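PDB 1NI3: Obg-like ATPase 1 from Schizosaccharomyces pombe, which hydrolyses ATP, and GTP less efficiently, and negatively regulates the G2/M transition of the cell cycle. Local coordinates for residues A[55-58]-A[59-62]; A[107-110]-A[111-115]; A[140-143]-A[144-148]; A[151-154]-A[155-159]; A[193-196]-A[197-201]. One frame throughout, in Å; residues are numbered along the deposited sequence.

Interaction 1: A[55-58]-A[59-62]; sequences TIDP and EEAK
Ile56 lays its CG2 methyl along the stem of Glu60, against CB and CG, with Ile56 CG2 3.3 Å from Glu60 OE1. The isoleucine stands roughly perpendicular to the glutamate chain, which sets a branched methyl over an aliphatic stem. The other branch of the isoleucine turns to Lys62: Ile56 CG1 comes to 3.7 Å from Lys62 CG, and the two chains overlap while running opposite ways. A beta-branched residue suits this place because its two arms can serve two partners. Glu60 holds CG anti to its backbone N (chi1 178°) and runs out extended, while Lys62 bends at chi2. A salt bridge joins Lys62 NZ to Glu60 OE2 at 3.1 Å, its hydrogen bond a weak one, and NZ makes another weak bond to Thr88 OG1. That ammonium probably offsets the nearness of a second acid, for Asp57 OD1 is 4.2 Å from Glu60 OE1.

Behind these side chains stands a type I beta turn from Asp57 to Glu60, closed by Glu60 N donating to Asp57 O at 2.7 Å. Pro58, whose ring fixes phi, fits the second position of such a turn, and the bent side chain of Glu59 folds back beside Pro58 CB.

The turn delivers the chain into strand 60-65, which pairs antiparallel with strand 81-90; Glu59 bonds through its backbone with Asp91, and Ala61 with Val89. Glu60 touches Thr88 and Phe90 of strand 81-90, whereas the small, buried Ala61 packs on Phe37 and Thr41 of helix 33-42.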
loop_
_atom_site.group_PDB
_atom_site.type_symbol
_atom_site.label_atom_id
_atom_site.label_comp_id
_atom_site.label_asym_id
_atom_site.label_seq_id
_atom_site.Cartn_x
_atom_site.Cartn_y
_atom_site.Cartn_z
ATOM N N THR A 55 -11.923 17.651 1.769
ATOM C CA THR A 55 -11.108 18.314 2.775
ATOM C C THR A 55 -10.420 17.246 3.616
ATOM O O THR A 55 -10.763 17.023 4.775
ATOM C CB THR A 55 -11.975 19.214 3.680
ATOM O OG1 THR A 55 -12.706 20.146 2.872
ATOM C CG2 THR A 55 -11.098 19.986 4.666
ATOM N N ILE A 56 -9.453 16.580 2.998
ATOM C CA ILE A 56 -8.690 15.513 3.640
ATOM C C ILE A 56 -8.137 15.990 4.979
ATOM O O ILE A 56 -8.029 17.194 5.214
ATOM C CB ILE A 56 -7.472 15.077 2.772
ATOM C CG1 ILE A 56 -7.817 15.147 1.280
ATOM C CG2 ILE A 56 -7.032 13.671 3.154
ATOM C CD1 ILE A 56 -7.676 16.540 0.668
ATOM N N ASP A 57 -7.785 15.049 5.851
ATOM C CA ASP A 57 -7.210 15.403 7.145
ATOM C C ASP A 57 -5.743 15.754 6.924
ATOM O O ASP A 57 -5.074 15.173 6.067
ATOM C CB ASP A 57 -7.319 14.243 8.131
ATOM C CG ASP A 57 -8.731 14.045 8.630
ATOM O OD1 ASP A 57 -9.640 13.882 7.788
ATOM O OD2 ASP A 57 -8.944 14.053 9.861
ATOM N N PRO A 58 -5.223 16.710 7.698
ATOM C CA PRO A 58 -3.835 17.164 7.603
ATOM C C PRO A 58 -2.792 16.047 7.516
ATOM O O PRO A 58 -1.854 16.141 6.733
ATOM C CB PRO A 58 -3.676 18.020 8.852
ATOM C CG PRO A 58 -5.037 18.604 9.013
ATOM C CD PRO A 58 -5.928 17.408 8.787
ATOM N N GLU A 59 -2.950 14.991 8.308
ATOM C CA GLU A 59 -1.982 13.894 8.280
ATOM C C GLU A 59 -2.330 12.843 7.235
ATOM O O GLU A 59 -1.659 11.810 7.125
ATOM C CB GLU A 59 -1.884 13.219 9.647
ATOM C CG GLU A 59 -1.405 14.118 10.762
ATOM C CD GLU A 59 -2.347 15.259 11.008
ATOM O OE1 GLU A 59 -3.551 14.995 11.238
ATOM O OE2 GLU A 59 -1.885 16.421 10.966
ATOM N N GLU A 60 -3.388 13.103 6.475
ATOM C CA GLU A 60 -3.814 12.187 5.433
ATOM C C GLU A 60 -3.631 12.809 4.062
ATOM O O GLU A 60 -3.980 13.967 3.845
ATOM C CB GLU A 60 -5.289 11.810 5.599
ATOM C CG GLU A 60 -5.798 10.884 4.504
ATOM C CD GLU A 60 -7.185 10.338 4.783
ATOM O OE1 GLU A 60 -8.105 11.154 5.009
ATOM O OE2 GLU A 60 -7.355 9.096 4.787
ATOM N N ALA A 61 -3.090 12.023 3.142
ATOM C CA ALA A 61 -2.892 12.474 1.778
ATOM C C ALA A 61 -3.569 11.481 0.832
ATOM O O ALA A 61 -3.414 10.266 0.983
ATOM C CB ALA A 61 -1.399 12.580 1.470
ATOM N N LYS A 62 -4.357 12.008 -0.106
ATOM C CA LYS A 62 -5.050 11.199 -1.116
ATOM C C LYS A 62 -4.219 11.350 -2.393
ATOM O O LYS A 62 -4.430 12.293 -3.155
ATOM C CB LYS A 62 -6.455 11.752 -1.408
ATOM C CG LYS A 62 -7.449 11.781 -0.251
ATOM C CD LYS A 62 -7.827 10.381 0.188
ATOM C CE LYS A 62 -8.675 10.368 1.453
ATOM N NZ LYS A 62 -8.724 8.988 2.026
#

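Interaction 2: A[107-110]-A[111-115]; sequences NAFL and SHVRA
Ser111 reaches back one helical turn to Ala108, using both its CB and its hydroxyl. Ser111 CB lies 3.3 Å from Ala108 O and also passes close to the carbonyl oxygen of Asn107. From there the first torsion (chi1 80°) tucks OG between the backbone N and the carbonyl carbon, and Ser111 OG donates to Ala108 O at 2.7 Å, in the carbonyl plane and on a lone pair. From the backbone the same oxygen gets a weak bond, from His112 N to Ala108 O at 3.4 Å. Serine suits the place, being short enough to bond to the backbone of its own helix.

One residue further on, Phe109 O accepts from both Val113 N and His112 N, so this turn mixes i-to-i+4 with i-to-i+3 bonding. Val113 CG2 approaches the Phe109 ring, 4.1 Å from CE2, and the two side chains both pack on Val26 of strand 22-27. This apolar side of helix 107-113 thus faces the central sheet of the G domain, the side chain of Phe109 about 5 Å from that of Lys33, predicted to bind ATP.

The chemistry is therefore divided: hydrocarbon toward the sheet, and a hydroxyl on the exposed side that adds a bond to Ala108 O, where the backbone bond is weak.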
loop_
_atom_site.group_PDB
_atom_site.type_symbol
_atom_site.label_atom_id
_atom_site.label_comp_id
_atom_site.label_asym_id
_atom_site.label_seq_id
_atom_site.Cartn_x
_atom_site.Cartn_y
_atom_site.Cartn_z
ATOM N N ASN A 107 5.375 2.899 21.416
ATOM C CA ASN A 107 4.054 2.298 21.483
ATOM C C ASN A 107 2.985 3.185 20.881
ATOM O O ASN A 107 2.004 2.695 20.337
ATOM C CB ASN A 107 3.710 1.992 22.936
ATOM C CG ASN A 107 3.350 0.545 23.148
ATOM O OD1 ASN A 107 2.314 0.082 22.674
ATOM N ND2 ASN A 107 4.200 -0.181 23.869
ATOM N N ALA A 108 3.163 4.491 20.989
ATOM C CA ALA A 108 2.174 5.408 20.438
ATOM C C ALA A 108 2.224 5.365 18.914
ATOM O O ALA A 108 1.206 5.148 18.249
ATOM C CB ALA A 108 2.434 6.825 20.929
ATOM N N PHE A 109 3.423 5.590 18.379
ATOM C CA PHE A 109 3.656 5.572 16.941
ATOM C C PHE A 109 3.026 4.314 16.370
ATOM O O PHE A 109 2.283 4.358 15.399
ATOM C CB PHE A 109 5.156 5.566 16.654
ATOM C CG PHE A 109 5.489 5.823 15.219
ATOM C CD1 PHE A 109 5.427 7.112 14.701
ATOM C CD2 PHE A 109 5.830 4.777 14.371
ATOM C CE1 PHE A 109 5.698 7.360 13.356
ATOM C CE2 PHE A 109 6.100 5.014 13.028
ATOM C CZ PHE A 109 6.033 6.313 12.520
ATOM N N LEU A 110 3.333 3.186 16.986
ATOM C CA LEU A 110 2.764 1.941 16.537
ATOM C C LEU A 110 1.251 1.894 16.653
ATOM O O LEU A 110 0.584 1.384 15.761
ATOM C CB LEU A 110 3.377 0.767 17.291
ATOM C CG LEU A 110 4.822 0.444 16.926
ATOM C CD1 LEU A 110 5.287 -0.739 17.745
ATOM C CD2 LEU A 110 4.921 0.133 15.444
ATOM N N SER A 111 0.689 2.422 17.733
ATOM C CA SER A 111 -0.769 2.379 17.874
ATOM C C SER A 111 -1.506 2.926 16.650
ATOM O O SER A 111 -2.632 2.539 16.385
ATOM C CB SER A 111 -1.233 3.105 19.155
ATOM O OG SER A 111 -1.275 4.511 18.977
ATOM N N HIS A 112 -0.849 3.809 15.905
ATOM C CA HIS A 112 -1.418 4.415 14.695
ATOM C C HIS A 112 -1.124 3.603 13.456
ATOM O O HIS A 112 -1.896 3.585 12.500
ATOM C CB HIS A 112 -0.860 5.817 14.486
ATOM C CG HIS A 112 -1.514 6.849 15.340
ATOM N ND1 HIS A 112 -2.833 7.191 15.188
ATOM C CD2 HIS A 112 -1.039 7.574 16.381
ATOM C CE1 HIS A 112 -3.156 8.091 16.110
ATOM N NE2 HIS A 112 -2.087 8.334 16.839
ATOM N N VAL A 113 0.027 2.955 13.474
ATOM C CA VAL A 113 0.433 2.113 12.371
ATOM C C VAL A 113 -0.584 0.985 12.222
ATOM O O VAL A 113 -0.935 0.591 11.109
ATOM C CB VAL A 113 1.820 1.518 12.636
ATOM C CG1 VAL A 113 2.086 0.360 11.686
ATOM C CG2 VAL A 113 2.875 2.591 12.461
ATOM N N ARG A 114 -1.068 0.486 13.354
ATOM C CA ARG A 114 -2.043 -0.597 13.362
ATOM C C ARG A 114 -3.265 -0.277 12.528
ATOM O O ARG A 114 -3.899 -1.168 11.983
ATOM C CB ARG A 114 -2.489 -0.904 14.805
ATOM C CG ARG A 114 -1.408 -1.468 15.706
ATOM C CD ARG A 114 -1.841 -1.531 17.167
ATOM N NE ARG A 114 -0.789 -2.080 18.024
ATOM C CZ ARG A 114 -0.533 -3.380 18.151
ATOM N NH1 ARG A 114 -1.257 -4.272 17.483
ATOM N NH2 ARG A 114 0.456 -3.788 18.936
ATOM N N ALA A 115 -3.593 0.998 12.429
ATOM C CA ALA A 115 -4.778 1.383 11.687
ATOM C C ALA A 115 -4.519 1.432 10.192
ATOM O O ALA A 115 -5.383 1.821 9.406
ATOM C CB ALA A 115 -5.271 2.738 12.168
#

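Interaction 3: A[140-143]-A[144-148]; sequences PIRD and LSIIV
Arg142 O is gripped by two backbone amides of the next turn: Ile146 N donates to it at 3.0 Å, and Ser145 N adds a weak bond. Before it, Pro140 O takes a straighter bond from Leu144 N, 2.7 Å long, with an N-H...O angle of 162°. Proline is well placed in this first turn of helix 140-168, where its missing N-H costs no bond within the helix.

Arg142 and Ile146 run alongside each other in the same direction. Arg142 bends at chi3, bringing NE to 3.7 Å from Ile146 CD1, while CD1 also rests 3.6 Å from Asp143 CA. With only an alanine methyl in place of Ile146, the guanidinium would probably lose its hydrocarbon neighbour and be freer to turn, and the packing on Met28 would go too.

In this P-loop NTPase fold the helix lies against the central sheet: Leu144 packs on Gln121 and Val123 of strand 118-124, and on Trp252 of helix 246-254. Apolar leucine fits that buried side.

Arg142 NH2 stands 2.9 Å from Asp143 OD1, a salt bridge of charges alone, since the oxygen lies well out of the guanidinium plane. An acid so near the start of a helix is probably also favoured by the helix dipole. The side chain of Asp143 is about 6 Å from that of Val31, a predicted ATP-binding residue.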
loop_
_atom_site.group_PDB
_atom_site.type_symbol
_atom_site.label_atom_id
_atom_site.label_comp_id
_atom_site.label_asym_id
_atom_site.label_seq_id
_atom_site.Cartn_x
_atom_site.Cartn_y
_atom_site.Cartn_z
ATOM N N PRO A 140 22.187 3.002 8.737
ATOM C CA PRO A 140 20.869 2.488 8.346
ATOM C C PRO A 140 20.642 1.044 8.781
ATOM O O PRO A 140 19.633 0.729 9.418
ATOM C CB PRO A 140 20.883 2.635 6.827
ATOM C CG PRO A 140 22.308 2.390 6.494
ATOM C CD PRO A 140 23.030 3.201 7.546
ATOM N N ILE A 141 21.588 0.175 8.438
ATOM C CA ILE A 141 21.502 -1.234 8.799
ATOM C C ILE A 141 21.057 -1.420 10.245
ATOM O O ILE A 141 20.210 -2.265 10.529
ATOM C CB ILE A 141 22.855 -1.937 8.597
ATOM C CG1 ILE A 141 23.232 -1.929 7.110
ATOM C CG2 ILE A 141 22.782 -3.357 9.126
ATOM C CD1 ILE A 141 23.696 -0.582 6.595
ATOM N N ARG A 142 21.615 -0.632 11.157
ATOM C CA ARG A 142 21.238 -0.755 12.553
ATOM C C ARG A 142 19.751 -0.477 12.714
ATOM O O ARG A 142 18.995 -1.333 13.176
ATOM C CB ARG A 142 22.021 0.229 13.415
ATOM C CG ARG A 142 22.114 -0.216 14.854
ATOM C CD ARG A 142 22.473 0.922 15.785
ATOM N NE ARG A 142 21.370 1.871 15.938
ATOM C CZ ARG A 142 21.327 3.072 15.364
ATOM N NH1 ARG A 142 22.329 3.482 14.590
ATOM N NH2 ARG A 142 20.287 3.873 15.575
ATOM N N ASP A 143 19.344 0.728 12.321
ATOM C CA ASP A 143 17.951 1.179 12.416
ATOM C C ASP A 143 16.980 0.235 11.716
ATOM O O ASP A 143 15.853 0.021 12.176
ATOM C CB ASP A 143 17.819 2.569 11.801
ATOM C CG ASP A 143 18.675 3.592 12.498
ATOM O OD1 ASP A 143 19.853 3.278 12.776
ATOM O OD2 ASP A 143 18.183 4.710 12.766
ATOM N N LEU A 144 17.424 -0.305 10.587
ATOM C CA LEU A 144 16.617 -1.237 9.815
ATOM C C LEU A 144 16.240 -2.445 10.664
ATOM O O LEU A 144 15.099 -2.909 10.622
ATOM C CB LEU A 144 17.395 -1.716 8.597
ATOM C CG LEU A 144 16.982 -1.166 7.238
ATOM C CD1 LEU A 144 17.994 -1.599 6.198
ATOM C CD2 LEU A 144 15.591 -1.664 6.893
ATOM N N SER A 145 17.208 -2.960 11.417
ATOM C CA SER A 145 16.977 -4.117 12.262
ATOM C C SER A 145 16.134 -3.759 13.487
ATOM O O SER A 145 15.291 -4.539 13.927
ATOM C CB SER A 145 18.316 -4.717 12.692
ATOM O OG SER A 145 18.127 -6.004 13.306
ATOM N N ILE A 146 16.353 -2.569 14.031
ATOM C CA ILE A 146 15.600 -2.109 15.199
ATOM C C ILE A 146 14.095 -2.238 14.980
ATOM O O ILE A 146 13.404 -2.970 15.696
ATOM C CB ILE A 146 15.911 -0.631 15.506
ATOM C CG1 ILE A 146 17.342 -0.501 16.020
ATOM C CG2 ILE A 146 14.913 -0.080 16.518
ATOM C CD1 ILE A 146 17.834 0.921 16.047
ATOM N N ILE A 147 13.596 -1.501 13.989
ATOM C CA ILE A 147 12.176 -1.505 13.653
ATOM C C ILE A 147 11.629 -2.927 13.564
ATOM O O ILE A 147 10.632 -3.254 14.208
ATOM C CB ILE A 147 11.931 -0.722 12.329
ATOM C CG1 ILE A 147 12.422 0.723 12.506
ATOM C CG2 ILE A 147 10.447 -0.688 11.987
ATOM C CD1 ILE A 147 12.264 1.597 11.287
ATOM N N VAL A 148 12.289 -3.785 12.797
ATOM C CA VAL A 148 11.824 -5.159 12.678
ATOM C C VAL A 148 11.638 -5.773 14.061
ATOM O O VAL A 148 10.538 -6.191 14.428
ATOM C CB VAL A 148 12.831 -6.030 11.935
ATOM C CG1 VAL A 148 12.166 -7.322 11.527
ATOM C CG2 VAL A 148 13.382 -5.286 10.742
#

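Interaction 4: A[151-154]-A[155-159]; sequences LLIK and DAEFV
Leu151 opens this stretch by accepting, through its carbonyl oxygen, a bond from Asp155 N at 3.1 Å. Asp155 CG stands anti to the carbonyl carbon (chi1 -67°), which carries the carboxylate back beside the Leu151 carbonyl. The acid has its real partners elsewhere: OD1 accepts from Leu222 N and OD2 from Thr223 N, so the buried carboxylate, probably charged, is met by two backbone amides. Leu151 itself packs on Leu110 of helix 107-113.

Next, Leu152 O receives Ala156 N at 2.8 Å. The small side chain of alanine probably fits here because helix 179-199 passes close by.

These turns belong to the middle of helix 140-168, which begins beside the sheet of the G domain and runs on to pair with helix 179-199, consistent with the helical coiled-coil arm of the YchF family. Val159 faces that partner and packs on Ile189, Tyr193 and Leu196.

Ile153 O then bonds to Glu157 N at 2.7 Å, and a charged glutamate suits this exposed position.

Lys154 ends the segment with a nearly straight bond, Phe158 N to Lys154 O at 2.7 Å and 173°. Its side chain, bent at chi2, leaves Lys154 NZ 4.7 Å from Glu157 OE1, a distant attraction at most, while NZ donates to Asn107 OD1 and the methylenes cover Leu110.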
loop_
_atom_site.group_PDB
_atom_site.type_symbol
_atom_site.label_atom_id
_atom_site.label_comp_id
_atom_site.label_asym_id
_atom_site.label_seq_id
_atom_site.Cartn_x
_atom_site.Cartn_y
_atom_site.Cartn_z
ATOM N N LEU A 151 8.844 -4.519 15.908
ATOM C CA LEU A 151 7.587 -5.078 15.429
ATOM C C LEU A 151 7.398 -6.515 15.906
ATOM O O LEU A 151 6.341 -6.876 16.430
ATOM C CB LEU A 151 7.495 -5.004 13.898
ATOM C CG LEU A 151 7.562 -3.588 13.318
ATOM C CD1 LEU A 151 7.189 -3.630 11.857
ATOM C CD2 LEU A 151 6.630 -2.651 14.078
ATOM N N LEU A 152 8.431 -7.332 15.745
ATOM C CA LEU A 152 8.358 -8.723 16.173
ATOM C C LEU A 152 7.989 -8.833 17.649
ATOM O O LEU A 152 7.113 -9.627 18.013
ATOM C CB LEU A 152 9.690 -9.408 15.939
ATOM C CG LEU A 152 9.930 -9.576 14.452
ATOM C CD1 LEU A 152 11.340 -10.061 14.221
ATOM C CD2 LEU A 152 8.897 -10.546 13.881
ATOM N N ILE A 153 8.639 -8.045 18.501
ATOM C CA ILE A 153 8.315 -8.116 19.911
ATOM C C ILE A 153 6.837 -7.862 20.136
ATOM O O ILE A 153 6.154 -8.672 20.778
ATOM C CB ILE A 153 9.143 -7.126 20.714
ATOM C CG1 ILE A 153 10.623 -7.460 20.559
ATOM C CG2 ILE A 153 8.789 -7.232 22.194
ATOM C CD1 ILE A 153 10.960 -8.856 21.073
ATOM N N LYS A 154 6.335 -6.747 19.616
ATOM C CA LYS A 154 4.917 -6.451 19.771
ATOM C C LYS A 154 4.043 -7.651 19.411
ATOM O O LYS A 154 3.378 -8.216 20.273
ATOM C CB LYS A 154 4.533 -5.252 18.911
ATOM C CG LYS A 154 4.799 -3.945 19.595
ATOM C CD LYS A 154 3.943 -3.848 20.841
ATOM C CE LYS A 154 4.255 -2.608 21.653
ATOM N NZ LYS A 154 3.282 -2.476 22.769
ATOM N N ASP A 155 4.051 -8.046 18.143
ATOM C CA ASP A 155 3.245 -9.183 17.729
ATOM C C ASP A 155 3.473 -10.389 18.614
ATOM O O ASP A 155 2.540 -11.128 18.923
ATOM C CB ASP A 155 3.530 -9.549 16.277
ATOM C CG ASP A 155 3.059 -8.485 15.317
ATOM O OD1 ASP A 155 1.875 -8.103 15.387
ATOM O OD2 ASP A 155 3.875 -8.032 14.497
ATOM N N ALA A 156 4.722 -10.582 19.019
ATOM C CA ALA A 156 5.088 -11.695 19.880
ATOM C C ALA A 156 4.335 -11.581 21.184
ATOM O O ALA A 156 3.691 -12.530 21.636
ATOM C CB ALA A 156 6.571 -11.671 20.144
ATOM N N GLU A 157 4.417 -10.404 21.793
ATOM C CA GLU A 157 3.712 -10.165 23.038
ATOM C C GLU A 157 2.218 -10.340 22.806
ATOM O O GLU A 157 1.577 -11.095 23.524
ATOM C CB GLU A 157 4.028 -8.767 23.558
ATOM C CG GLU A 157 5.391 -8.703 24.254
ATOM C CD GLU A 157 5.892 -7.284 24.465
ATOM O OE1 GLU A 157 5.063 -6.374 24.703
ATOM O OE2 GLU A 157 7.125 -7.091 24.441
ATOM N N PHE A 158 1.667 -9.677 21.794
ATOM C CA PHE A 158 0.249 -9.801 21.518
ATOM C C PHE A 158 -0.184 -11.244 21.453
ATOM O O PHE A 158 -1.169 -11.631 22.060
ATOM C CB PHE A 158 -0.111 -9.134 20.201
ATOM C CG PHE A 158 -1.571 -9.212 19.883
ATOM C CD1 PHE A 158 -2.448 -8.237 20.346
ATOM C CD2 PHE A 158 -2.079 -10.265 19.129
ATOM C CE1 PHE A 158 -3.823 -8.300 20.058
ATOM C CE2 PHE A 158 -3.451 -10.343 18.833
ATOM C CZ PHE A 158 -4.326 -9.353 19.300
ATOM N N VAL A 159 0.549 -12.038 20.691
ATOM C CA VAL A 159 0.223 -13.449 20.556
ATOM C C VAL A 159 0.268 -14.102 21.930
ATOM O O VAL A 159 -0.704 -14.719 22.372
ATOM C CB VAL A 159 1.213 -14.161 19.617
ATOM C CG1 VAL A 159 0.937 -15.651 19.597
ATOM C CG2 VAL A 159 1.087 -13.575 18.220
#

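Interaction 5: A[193-196]-A[197-201]; sequences YQYL and TETKQ
Thr197 bonds twice to Tyr193 O, through its backbone N at 2.8 Å and through OG1 at 2.6 Å. OG1 sits between the backbone N and the carbonyl carbon (chi1 47°) and reaches the oxygen from above the carbonyl plane; the same torsion sends CG2 over one face of the Tyr193 ring as a CH-pi contact, 4.0 Å from the centroid. Threonine, with one polar and one apolar branch, serves both needs.

Glu198 N donates to Gln194 O, as in a helix, though the modelled length is doubtfully short. Thr199 then sets CB over the centre of the Tyr195 ring, 4.0 Å from its centroid and 8° off the normal, while CG2 lies near CE1 and CZ. Lys200 leaves the helix with positive phi, and its N bonds to Tyr195 O at 2.9 Å, five residues back, the wider spacing of a pi-type turn. Gln201 O finally meets the edge of the Tyr195 ring in plane, 3.2 Å from CD2. Replacing Tyr195 by an alanine is likely to strip Thr199 and Gln201 of the ring they pack on, and Trp208 of its aromatic partner.

Such pairings are consistent with weak C-H to ring contacts adding to the backbone bonds at the helix end.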
loop_
_atom_site.group_PDB
_atom_site.type_symbol
_atom_site.label_atom_id
_atom_site.label_comp_id
_atom_site.label_asym_id
_atom_site.label_seq_id
_atom_site.Cartn_x
_atom_site.Cartn_y
_atom_site.Cartn_z
ATOM N N TYR A 193 3.327 -17.849 17.104
ATOM C CA TYR A 193 4.249 -17.390 18.128
ATOM C C TYR A 193 5.610 -17.974 17.795
ATOM O O TYR A 193 6.596 -17.249 17.652
ATOM C CB TYR A 193 3.804 -17.885 19.496
ATOM C CG TYR A 193 4.577 -17.253 20.627
ATOM C CD1 TYR A 193 4.214 -16.007 21.139
ATOM C CD2 TYR A 193 5.688 -17.890 21.171
ATOM C CE1 TYR A 193 4.939 -15.412 22.172
ATOM C CE2 TYR A 193 6.423 -17.312 22.198
ATOM C CZ TYR A 193 6.046 -16.073 22.695
ATOM O OH TYR A 193 6.775 -15.511 23.716
ATOM N N GLN A 194 5.649 -19.297 17.684
ATOM C CA GLN A 194 6.863 -20.027 17.329
ATOM C C GLN A 194 7.636 -19.247 16.267
ATOM O O GLN A 194 8.825 -18.992 16.419
ATOM C CB GLN A 194 6.478 -21.397 16.761
ATOM C CG GLN A 194 6.616 -22.573 17.717
ATOM C CD GLN A 194 8.004 -23.188 17.667
ATOM O OE1 GLN A 194 8.436 -23.690 16.624
ATOM N NE2 GLN A 194 8.712 -23.151 18.791
ATOM N N TYR A 195 6.941 -18.878 15.191
ATOM C CA TYR A 195 7.548 -18.145 14.080
ATOM C C TYR A 195 8.106 -16.815 14.559
ATOM O O TYR A 195 9.303 -16.564 14.460
ATOM C CB TYR A 195 6.509 -17.892 12.968
ATOM C CG TYR A 195 7.087 -17.646 11.578
ATOM C CD1 TYR A 195 7.287 -18.704 10.688
ATOM C CD2 TYR A 195 7.454 -16.358 11.161
ATOM C CE1 TYR A 195 7.844 -18.490 9.418
ATOM C CE2 TYR A 195 8.007 -16.136 9.890
ATOM C CZ TYR A 195 8.202 -17.207 9.030
ATOM O OH TYR A 195 8.778 -17.004 7.793
ATOM N N LEU A 196 7.225 -15.969 15.083
ATOM C CA LEU A 196 7.605 -14.645 15.564
ATOM C C LEU A 196 8.802 -14.669 16.501
ATOM O O LEU A 196 9.584 -13.717 16.554
ATOM C CB LEU A 196 6.430 -13.997 16.284
ATOM C CG LEU A 196 5.238 -13.726 15.376
ATOM C CD1 LEU A 196 4.088 -13.205 16.209
ATOM C CD2 LEU A 196 5.627 -12.725 14.296
ATOM N N THR A 197 8.954 -15.763 17.232
ATOM C CA THR A 197 10.048 -15.870 18.169
ATOM C C THR A 197 11.223 -16.724 17.695
ATOM O O THR A 197 12.363 -16.263 17.691
ATOM C CB THR A 197 9.518 -16.385 19.502
ATOM O OG1 THR A 197 8.666 -17.519 19.281
ATOM C CG2 THR A 197 8.716 -15.301 20.184
ATOM N N GLU A 198 10.949 -17.964 17.308
ATOM C CA GLU A 198 11.994 -18.861 16.836
ATOM C C GLU A 198 12.557 -18.364 15.511
ATOM O O GLU A 198 13.658 -17.812 15.451
ATOM C CB GLU A 198 11.438 -20.271 16.639
ATOM C CG GLU A 198 12.065 -21.342 17.531
ATOM C CD GLU A 198 11.707 -21.153 18.982
ATOM O OE1 GLU A 198 10.496 -21.098 19.296
ATOM O OE2 GLU A 198 12.631 -21.086 19.819
ATOM N N THR A 199 11.787 -18.560 14.449
ATOM C CA THR A 199 12.198 -18.152 13.118
ATOM C C THR A 199 12.657 -16.700 13.097
ATOM O O THR A 199 13.493 -16.326 12.275
ATOM C CB THR A 199 11.039 -18.335 12.137
ATOM O OG1 THR A 199 10.290 -19.502 12.502
ATOM C CG2 THR A 199 11.559 -18.507 10.731
ATOM N N LYS A 200 12.105 -15.894 14.004
ATOM C CA LYS A 200 12.447 -14.478 14.118
ATOM C C LYS A 200 12.273 -13.665 12.835
ATOM O O LYS A 200 13.107 -12.812 12.511
ATOM C CB LYS A 200 13.882 -14.322 14.627
ATOM C CG LYS A 200 14.057 -14.634 16.095
ATOM C CD LYS A 200 15.382 -14.104 16.620
ATOM C CE LYS A 200 15.380 -14.055 18.139
ATOM N NZ LYS A 200 14.195 -13.279 18.607
ATOM N N GLN A 201 11.186 -13.936 12.113
ATOM C CA GLN A 201 10.862 -13.229 10.864
ATOM C C GLN A 201 9.403 -12.757 10.817
ATOM O O GLN A 201 8.518 -13.395 11.390
ATOM C CB GLN A 201 11.122 -14.124 9.649
ATOM C CG GLN A 201 12.573 -14.183 9.222
ATOM C CD GLN A 201 12.728 -14.434 7.728
ATOM O OE1 GLN A 201 12.276 -13.636 6.902
ATOM N NE2 GLN A 201 13.377 -15.539 7.376
#

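The five contacts follow one another along the chain, all within the OBG-type G region. Interaction 1 stands apart at the start of strand 60-65, its centre about 18 Å from that of interaction 2 and 36 Å from that of interaction 5. Interactions 2, 4 and 5 form layers: helices 107-113 and 140-168 pack together, the centres of interactions 2 and 4 about 13 Å apart, and helix 140-168 in turn meets helix 179-199, with Ala156 O against Tyr193 CE1. Interactions 3 and 4 share helix 140-168, with centres about 17 Å apart. That helix therefore links the neighbourhood of the predicted nucleotide site with the helical pair, whose contacts 4 and 5 lie away from the predicted nucleotide and magnesium sites.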